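Porphyranase B (Zobellia galactanivorans, PDB 3JUU) cleaves the sulfated red-algal polysaccharide porphyran at the beta-1,4 linkages between D-galactose and L-galactose-6-sulfate, releasing mostly disaccharides. Local coordinates at residues Q52-R57 and V241-D246; Y92-G97 and K118-S123; G96-S101 and Y237-V242. One frame throughout, in Å; residues are numbered along the deposited sequence.

Contact 1: Q52-R57 and V241-D246. With GOL (glycerol), chain H.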
loop_
_atom_site.group_PDB
_atom_site.type_symbol
_atom_site.label_atom_id
_atom_site.label_comp_id
_atom_site.label_asym_id
_atom_site.label_seq_id
_atom_site.Cartn_x
_atom_site.Cartn_y
_atom_site.Cartn_z
ATOM N N GLN A 52 2.715 11.357 11.407
ATOM C CA GLN A 52 1.395 10.798 11.033
ATOM C C GLN A 52 0.558 10.261 12.217
ATOM O O GLN A 52 1.118 9.917 13.277
ATOM C CB GLN A 52 1.553 9.736 9.947
ATOM C CG GLN A 52 2.018 8.315 10.465
ATOM C CD GLN A 52 3.523 8.281 10.734
ATOM O OE1 GLN A 52 4.250 9.229 10.415
ATOM N NE2 GLN A 52 4.000 7.173 11.285
ATOM N N GLY A 53 -0.762 10.130 12.021
ATOM C CA GLY A 53 -1.696 9.605 13.085
ATOM C C GLY A 53 -1.308 8.160 13.488
ATOM O O GLY A 53 -1.338 7.827 14.660
ATOM N N TRP A 54 -0.958 7.307 12.537
ATOM C CA TRP A 54 -0.746 5.893 12.866
ATOM C C TRP A 54 0.738 5.630 13.163
ATOM O O TRP A 54 1.585 5.743 12.282
ATOM C CB TRP A 54 -1.293 5.039 11.726
ATOM C CG TRP A 54 -1.257 3.553 11.997
ATOM C CD1 TRP A 54 -1.352 2.940 13.225
ATOM C CD2 TRP A 54 -1.116 2.506 11.004
ATOM N NE1 TRP A 54 -1.275 1.540 13.024
ATOM C CE2 TRP A 54 -1.107 1.281 11.677
ATOM C CE3 TRP A 54 -0.995 2.505 9.592
ATOM C CZ2 TRP A 54 -1.007 0.049 10.989
ATOM C CZ3 TRP A 54 -0.897 1.325 8.929
ATOM C CH2 TRP A 54 -0.916 0.100 9.602
ATOM N N ILE A 55 1.052 5.311 14.417
ATOM C CA ILE A 55 2.465 5.086 14.758
ATOM C C ILE A 55 2.959 3.669 14.429
ATOM O O ILE A 55 4.167 3.428 14.479
ATOM C CB ILE A 55 2.719 5.391 16.298
ATOM C CG1 ILE A 55 2.107 4.303 17.163
ATOM C CG2 ILE A 55 2.206 6.848 16.596
ATOM C CD1 ILE A 55 2.500 4.450 18.657
ATOM N N GLY A 56 2.046 2.754 14.084
ATOM C CA GLY A 56 2.381 1.352 13.903
ATOM C C GLY A 56 1.525 0.428 14.702
ATOM O O GLY A 56 1.050 0.794 15.821
ATOM N N ARG A 57 1.248 -0.750 14.152
ATOM C CA ARG A 57 0.528 -1.749 14.929
ATOM C C ARG A 57 1.563 -2.459 15.796
ATOM O O ARG A 57 2.549 -3.004 15.266
ATOM C CB ARG A 57 -0.168 -2.759 14.014
ATOM C CG ARG A 57 -0.938 -3.887 14.727
ATOM C CD ARG A 57 -1.693 -4.778 13.709
ATOM N NE ARG A 57 -2.543 -4.011 12.747
ATOM C CZ ARG A 57 -2.251 -3.733 11.485
ATOM N NH1 ARG A 57 -1.089 -4.102 10.894
ATOM N NH2 ARG A 57 -3.133 -3.058 10.745
ATOM N N VAL A 241 3.691 1.065 3.199
ATOM C CA VAL A 241 3.817 0.806 4.646
ATOM C C VAL A 241 4.387 -0.570 4.825
ATOM O O VAL A 241 4.014 -1.544 4.115
ATOM C CB VAL A 241 2.438 0.953 5.379
ATOM C CG1 VAL A 241 2.492 0.392 6.852
ATOM C CG2 VAL A 241 1.980 2.461 5.346
ATOM N N VAL A 242 5.234 -0.689 5.841
ATOM C CA VAL A 242 5.855 -1.978 6.176
ATOM C C VAL A 242 5.566 -2.117 7.671
ATOM O O VAL A 242 6.023 -1.285 8.478
ATOM C CB VAL A 242 7.411 -1.914 5.913
ATOM C CG1 VAL A 242 8.110 -3.169 6.588
ATOM C CG2 VAL A 242 7.693 -1.889 4.384
ATOM N N GLU A 243 4.767 -3.116 8.051
ATOM C CA GLU A 243 4.171 -3.136 9.414
ATOM C C GLU A 243 4.234 -4.565 9.964
ATOM O O GLU A 243 4.571 -5.502 9.210
ATOM C CB GLU A 243 2.696 -2.748 9.310
ATOM C CG GLU A 243 1.817 -3.871 8.788
ATOM C CD GLU A 243 0.744 -3.333 7.854
ATOM O OE1 GLU A 243 -0.399 -3.151 8.345
ATOM O OE2 GLU A 243 1.039 -3.116 6.657
ATOM N N THR A 244 3.812 -4.768 11.213
ATOM C CA THR A 244 3.519 -6.165 11.656
ATOM C C THR A 244 1.977 -6.342 11.579
ATOM O O THR A 244 1.205 -5.444 11.952
ATOM C CB THR A 244 4.016 -6.364 13.123
ATOM O OG1 THR A 244 3.554 -5.225 13.884
ATOM C CG2 THR A 244 5.606 -6.385 13.167
ATOM N N TYR A 245 1.564 -7.490 11.088
ATOM C CA TYR A 245 0.169 -7.915 11.168
ATOM C C TYR A 245 -0.006 -8.879 12.354
ATOM O O TYR A 245 0.830 -9.717 12.586
ATOM C CB TYR A 245 -0.112 -8.767 9.925
ATOM C CG TYR A 245 -0.185 -8.004 8.645
ATOM C CD1 TYR A 245 -1.087 -6.980 8.464
ATOM C CD2 TYR A 245 0.609 -8.420 7.542
ATOM C CE1 TYR A 245 -1.242 -6.337 7.180
ATOM C CE2 TYR A 245 0.441 -7.816 6.310
ATOM C CZ TYR A 245 -0.442 -6.761 6.150
ATOM O OH TYR A 245 -0.548 -6.205 4.881
ATOM N N ASP A 246 -1.113 -8.759 13.094
ATOM C CA ASP A 246 -1.348 -9.671 14.229
ATOM C C ASP A 246 -1.384 -11.112 13.818
ATOM O O ASP A 246 -1.051 -12.015 14.622
ATOM C CB ASP A 246 -2.711 -9.313 14.851
ATOM C CG ASP A 246 -2.642 -8.026 15.705
ATOM O OD1 ASP A 246 -1.554 -7.399 15.888
ATOM O OD2 ASP A 246 -3.698 -7.619 16.149
HETATM C C1 GOL H . -1.728 -2.196 5.075
HETATM O O1 GOL H . -0.733 -1.333 5.686
HETATM C C2 GOL H . -3.141 -1.825 5.607
HETATM O O2 GOL H . -4.182 -2.721 5.216
HETATM C C3 GOL H . -3.282 -1.525 7.066
HETATM O O3 GOL H . -2.996 -2.758 7.742
HETATM O O HOH W 1 3.235 -2.406 12.715
#
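The guanidinium of Arg57 lies almost coplanar with the carboxylate of Glu243, the two planes only 11° apart, and NH1 forms a nearly straight salt bridge to OE1 of Glu243 (2.8 Å). It uses the anti lone pair of that oxygen. The same NH1 of Arg57 gives a second bond in the guanidinium plane to the backbone O of Thr244 (2.9 Å), while NH2 of Arg57 reaches O3 of a glycerol (3.0 Å), probably from the crystallisation liquor. A bend at chi3 (-51°) brings the guanidinium to Glu243; CZ2 of Trp54 lies over one face, near its rim. The edge of the Trp54 ring points at OE1 of Glu243, its CH2 3.5 Å away, the planes at 72°. Glycerol O3 also donates to OE1 of Glu243 (2.7 Å), and O1 to OE2 of Glu243 (2.7 Å), where Ser122 adds a further bond. With an alanine here instead of Arg57, OE1 of Glu243 is likely to lose its cationic mate and the carboxylate to be less firmly held in rotation. Trp54, Arg57 and Glu243 probably bind the substrate; one glycerol hydroxyl, O3, bridges the ion pair, consistent with a site that grips sugar hydroxyls through paired charges.

Contact 2: Y92-G97 and K118-S123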
loop_
_atom_site.group_PDB
_atom_site.type_symbol
_atom_site.label_atom_id
_atom_site.label_comp_id
_atom_site.label_asym_id
_atom_site.label_seq_id
_atom_site.Cartn_x
_atom_site.Cartn_y
_atom_site.Cartn_z
ATOM N N TYR A 92 6.609 -2.238 21.629
ATOM C CA TYR A 92 7.152 -2.363 20.258
ATOM C C TYR A 92 8.585 -2.915 20.327
ATOM O O TYR A 92 9.416 -2.428 21.160
ATOM C CB TYR A 92 7.151 -0.990 19.636
ATOM C CG TYR A 92 5.743 -0.491 19.308
ATOM C CD1 TYR A 92 5.214 -0.592 17.990
ATOM C CD2 TYR A 92 4.973 0.141 20.279
ATOM C CE1 TYR A 92 3.902 -0.144 17.706
ATOM C CE2 TYR A 92 3.635 0.535 19.988
ATOM C CZ TYR A 92 3.124 0.409 18.715
ATOM O OH TYR A 92 1.791 0.859 18.461
ATOM N N THR A 93 8.885 -3.891 19.467
ATOM C CA THR A 93 10.205 -4.502 19.473
ATOM C C THR A 93 10.848 -4.412 18.132
ATOM O O THR A 93 12.043 -4.658 18.009
ATOM C CB THR A 93 10.097 -5.965 19.818
ATOM O OG1 THR A 93 9.089 -6.584 18.974
ATOM C CG2 THR A 93 9.642 -6.163 21.278
ATOM N N HIS A 94 10.055 -4.067 17.097
ATOM C CA HIS A 94 10.592 -4.060 15.703
ATOM C C HIS A 94 10.342 -2.707 15.051
ATOM O O HIS A 94 9.365 -1.977 15.425
ATOM C CB HIS A 94 9.895 -5.140 14.854
ATOM C CG HIS A 94 10.275 -6.548 15.225
ATOM N ND1 HIS A 94 9.915 -7.135 16.426
ATOM C CD2 HIS A 94 11.017 -7.474 14.561
ATOM C CE1 HIS A 94 10.363 -8.376 16.464
ATOM N NE2 HIS A 94 11.081 -8.586 15.359
ATOM N N GLY A 95 11.198 -2.358 14.072
ATOM C CA GLY A 95 10.978 -1.113 13.303
ATOM C C GLY A 95 10.459 -1.418 11.917
ATOM O O GLY A 95 11.030 -2.264 11.244
ATOM N N GLY A 96 9.378 -0.739 11.494
ATOM C CA GLY A 96 8.937 -0.781 10.062
ATOM C C GLY A 96 8.989 0.633 9.573
ATOM O O GLY A 96 9.870 1.423 9.995
ATOM N N GLY A 97 8.106 0.995 8.618
ATOM C CA GLY A 97 8.166 2.342 8.107
ATOM C C GLY A 97 6.849 2.670 7.435
ATOM O O GLY A 97 6.065 1.765 7.030
ATOM N N LYS A 118 11.639 -9.882 2.393
ATOM C CA LYS A 118 11.577 -11.321 2.662
ATOM C C LYS A 118 11.450 -11.645 4.185
ATOM O O LYS A 118 12.042 -12.617 4.705
ATOM C CB LYS A 118 12.886 -11.912 2.114
ATOM C CG LYS A 118 12.828 -13.420 2.001
ATOM C CD LYS A 118 14.178 -13.884 1.259
ATOM C CE LYS A 118 14.137 -15.396 1.160
ATOM N NZ LYS A 118 15.371 -15.948 0.558
ATOM N N THR A 119 10.685 -10.839 4.904
ATOM C CA THR A 119 10.501 -11.000 6.361
ATOM C C THR A 119 9.017 -11.211 6.713
ATOM O O THR A 119 8.122 -11.179 5.840
ATOM C CB THR A 119 10.959 -9.765 7.209
ATOM O OG1 THR A 119 9.943 -8.741 7.199
ATOM C CG2 THR A 119 12.274 -9.163 6.659
ATOM N N PHE A 120 8.770 -11.481 7.973
ATOM C CA PHE A 120 7.362 -11.652 8.411
ATOM C C PHE A 120 6.531 -10.361 8.396
ATOM O O PHE A 120 5.276 -10.444 8.611
ATOM C CB PHE A 120 7.366 -12.258 9.852
ATOM C CG PHE A 120 7.696 -11.252 10.951
ATOM C CD1 PHE A 120 6.672 -10.778 11.803
ATOM C CD2 PHE A 120 9.014 -10.839 11.193
ATOM C CE1 PHE A 120 6.914 -9.849 12.816
ATOM C CE2 PHE A 120 9.302 -9.952 12.235
ATOM C CZ PHE A 120 8.253 -9.412 13.058
ATOM N N MET A 121 7.178 -9.198 8.191
ATOM C CA MET A 121 6.514 -7.878 8.132
ATOM C C MET A 121 6.035 -7.595 6.701
ATOM O O MET A 121 6.416 -8.258 5.790
ATOM C CB MET A 121 7.473 -6.761 8.638
ATOM C CG MET A 121 7.720 -7.016 10.126
ATOM S SD MET A 121 8.861 -5.827 10.911
ATOM C CE MET A 121 8.016 -4.194 10.738
ATOM N N SER A 122 5.059 -6.707 6.591
ATOM C CA SER A 122 4.356 -6.504 5.338
ATOM C C SER A 122 5.141 -5.700 4.299
ATOM O O SER A 122 6.199 -5.035 4.603
ATOM C CB SER A 122 3.033 -5.772 5.676
ATOM O OG SER A 122 3.297 -4.376 5.911
ATOM N N SER A 123 4.652 -5.761 3.057
ATOM C CA SER A 123 5.043 -4.808 2.008
ATOM C C SER A 123 3.761 -4.396 1.277
ATOM O O SER A 123 3.074 -5.291 0.806
ATOM C CB SER A 123 5.930 -5.518 0.999
ATOM O OG SER A 123 7.153 -5.908 1.604
#
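Met121 lays its side chain against His94, Gly95 and Gly96 of strand 90-101. CB points at the strand, and CG lies over the centre of the neighbouring Phe120 ring, 3.8 Å above its plane. An extended chi2 (179°) carries SD of Met121 on to within 4.1 Å of CB of His94, oblique to the imidazole. A turn at chi3 (62°) then lays the terminal methyl on glycine backbone: CE of Met121 sits 3.6 Å from CA of Gly96 and equally near O of Gly95. A beta carbon at Gly96 would collide with that methyl, so the bare backbone makes the seat for it. Beside the methionine, Phe120 directs its CE2-CZ edge at one face of His94, a T-shaped pair with the planes at 83° and CZ of Phe120 3.7 Å from CD2 of His94. The imidazole is held at both nitrogens, since ND1 of His94 shares a hydrogen bond with OG1 of Thr93 (2.7 Å) and NE2 binds the backbone O of Gly254; this should fix the face that receives Phe120. In the loop itself, N of Met121 donates to OG1 of Thr119 (3.0 Å), closing an ST turn in the chain leading into strand 122-128. The arrangement is buried apolar and aromatic packing that joins a loop to a strand of the GH16 jelly-roll beta-sandwich, with the Met121 side chain about 6 Å from that of Glu243, nearest atoms, a probable substrate-binding residue.

Contact 3: G96-S101 and Y237-V242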
loop_
_atom_site.group_PDB
_atom_site.type_symbol
_atom_site.label_atom_id
_atom_site.label_comp_id
_atom_site.label_asym_id
_atom_site.label_seq_id
_atom_site.Cartn_x
_atom_site.Cartn_y
_atom_site.Cartn_z
ATOM N N GLY A 96 9.378 -0.739 11.494
ATOM C CA GLY A 96 8.937 -0.781 10.062
ATOM C C GLY A 96 8.989 0.633 9.573
ATOM O O GLY A 96 9.870 1.423 9.995
ATOM N N GLY A 97 8.106 0.995 8.618
ATOM C CA GLY A 97 8.166 2.342 8.107
ATOM C C GLY A 97 6.849 2.670 7.435
ATOM O O GLY A 97 6.065 1.765 7.030
ATOM N N TYR A 98 6.628 3.979 7.309
ATOM C CA TYR A 98 5.324 4.492 6.824
ATOM C C TYR A 98 5.659 5.617 5.904
ATOM O O TYR A 98 6.536 6.487 6.242
ATOM C CB TYR A 98 4.493 4.958 8.017
ATOM C CG TYR A 98 3.246 5.825 7.686
ATOM C CD1 TYR A 98 1.983 5.309 7.814
ATOM C CD2 TYR A 98 3.392 7.156 7.189
ATOM C CE1 TYR A 98 0.844 6.080 7.539
ATOM C CE2 TYR A 98 2.252 7.937 6.908
ATOM C CZ TYR A 98 0.999 7.373 7.122
ATOM O OH TYR A 98 -0.124 8.079 6.924
ATOM N N VAL A 99 5.055 5.593 4.717
ATOM C CA VAL A 99 5.210 6.733 3.818
ATOM C C VAL A 99 3.790 7.041 3.303
ATOM O O VAL A 99 3.188 6.151 2.676
ATOM C CB VAL A 99 6.124 6.374 2.602
ATOM C CG1 VAL A 99 6.323 7.671 1.692
ATOM C CG2 VAL A 99 7.499 5.817 3.038
ATOM N N GLY A 100 3.252 8.230 3.590
ATOM C CA GLY A 100 1.933 8.619 3.131
ATOM C C GLY A 100 1.968 9.895 2.287
ATOM O O GLY A 100 2.769 10.834 2.553
ATOM N N SER A 101 1.152 9.924 1.224
ATOM C CA SER A 101 1.105 11.180 0.381
ATOM C C SER A 101 0.457 12.304 1.148
ATOM O O SER A 101 -0.600 12.124 1.772
ATOM C CB SER A 101 0.412 10.928 -1.004
ATOM O OG SER A 101 -0.991 10.671 -0.840
ATOM N N TYR A 237 -5.568 9.106 -0.088
ATOM C CA TYR A 237 -4.124 9.421 0.013
ATOM C C TYR A 237 -3.384 8.140 -0.091
ATOM O O TYR A 237 -3.897 7.116 0.451
ATOM C CB TYR A 237 -3.806 10.059 1.393
ATOM C CG TYR A 237 -4.595 11.373 1.590
ATOM C CD1 TYR A 237 -4.001 12.640 1.276
ATOM C CD2 TYR A 237 -5.972 11.342 1.962
ATOM C CE1 TYR A 237 -4.740 13.854 1.432
ATOM C CE2 TYR A 237 -6.716 12.538 2.089
ATOM C CZ TYR A 237 -6.079 13.780 1.797
ATOM O OH TYR A 237 -6.819 14.951 1.915
ATOM N N LEU A 238 -2.194 8.192 -0.712
ATOM C CA LEU A 238 -1.363 7.011 -0.915
ATOM C C LEU A 238 -0.654 6.576 0.372
ATOM O O LEU A 238 -0.387 7.409 1.309
ATOM C CB LEU A 238 -0.309 7.239 -1.988
ATOM C CG LEU A 238 -0.876 7.287 -3.421
ATOM C CD1 LEU A 238 0.163 7.936 -4.364
ATOM C CD2 LEU A 238 -1.270 5.906 -3.956
ATOM N N ARG A 239 -0.402 5.280 0.426
ATOM C CA ARG A 239 0.315 4.686 1.550
ATOM C C ARG A 239 1.297 3.650 1.003
ATOM O O ARG A 239 0.901 2.760 0.215
ATOM C CB ARG A 239 -0.633 3.912 2.456
ATOM C CG ARG A 239 -1.709 4.785 3.132
ATOM C CD ARG A 239 -1.073 5.548 4.369
ATOM N NE ARG A 239 -2.079 6.386 5.015
ATOM C CZ ARG A 239 -2.303 7.674 4.741
ATOM N NH1 ARG A 239 -1.704 8.260 3.748
ATOM N NH2 ARG A 239 -3.183 8.336 5.501
ATOM N N MET A 240 2.550 3.684 1.498
ATOM C CA MET A 240 3.497 2.585 1.285
ATOM C C MET A 240 4.014 2.261 2.710
ATOM O O MET A 240 4.685 3.099 3.363
ATOM C CB MET A 240 4.665 3.044 0.357
ATOM C CG MET A 240 4.240 3.246 -1.146
ATOM S SD MET A 240 3.653 5.025 -1.304
ATOM C CE MET A 240 5.150 6.017 -1.331
ATOM N N VAL A 241 3.691 1.065 3.199
ATOM C CA VAL A 241 3.817 0.806 4.646
ATOM C C VAL A 241 4.387 -0.570 4.825
ATOM O O VAL A 241 4.014 -1.544 4.115
ATOM C CB VAL A 241 2.438 0.953 5.379
ATOM C CG1 VAL A 241 2.492 0.392 6.852
ATOM C CG2 VAL A 241 1.980 2.461 5.346
ATOM N N VAL A 242 5.234 -0.689 5.841
ATOM C CA VAL A 242 5.855 -1.978 6.176
ATOM C C VAL A 242 5.566 -2.117 7.671
ATOM O O VAL A 242 6.023 -1.285 8.478
ATOM C CB VAL A 242 7.411 -1.914 5.913
ATOM C CG1 VAL A 242 8.110 -3.169 6.588
ATOM C CG2 VAL A 242 7.693 -1.889 4.384
HETATM O O HOH W 2 -1.635 11.137 4.009
#
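The backbone O of Leu238 takes two donors from opposite faces of its carbonyl plane: N of Ser101 (2.9 Å) across the strands and NH1 of Arg239 (2.9 Å) from its own strand. Ser101 answers with its hydroxyl, as OG of Ser101 accepts from N of Leu238 (2.8 Å); chi1 near +69° swings OG back to that amide. Water 2 ties O of Ser101 to NH1 of Arg239. Farther along, Met240 and Val99 form a hydrogen-bonded pair, and so do Val242 and Gly97. These are neighbouring antiparallel strands of the GH16 jelly-roll beta-sandwich, running at 166° to each other, with strand 122-128 on the other edge of 237-242. On the face of Val241 and Arg239, the hydroxyl of Tyr98 stands over the centre of the arginine guanidinium, OH of Tyr98 3.1 Å from CZ of Arg239, without a hydrogen bond between them. Salt bridges join NH2 of Arg239 to Glu130 and NE to an MES molecule, probably from the crystallisation liquor. At Gly100 a beta carbon would strike NH1 of Arg239. On the other face Met240, bent at chi2 and chi3, brings CE to 3.6 Å from CG1 of Val99, where Ile76 touches Val99 and Leu74 touches Met240, both from strand 73-87.

How the contacts relate
Contacts 1 and 3 share strand 237-242, and contacts 2 and 3 share strand 90-101. Contact 3 lies nearest the middle of the chain and is buried, joining the two strands chiefly by backbone hydrogen bonds. Contact 2, also buried, joins strand 90-101 to the loop leading into strand 122-128 by aromatic and methionine packing. Contact 1 is only partly buried: it begins on the last residues of strand 237-242 and continues into the loop beyond, where a salt bridge in the probable substrate site carries it. The three touch directly: Tyr92 of contact 2 hydrogen-bonds the backbone O of Gly56 in contact 1, and Gln52 of contact 1 packs on Tyr98 of contact 3.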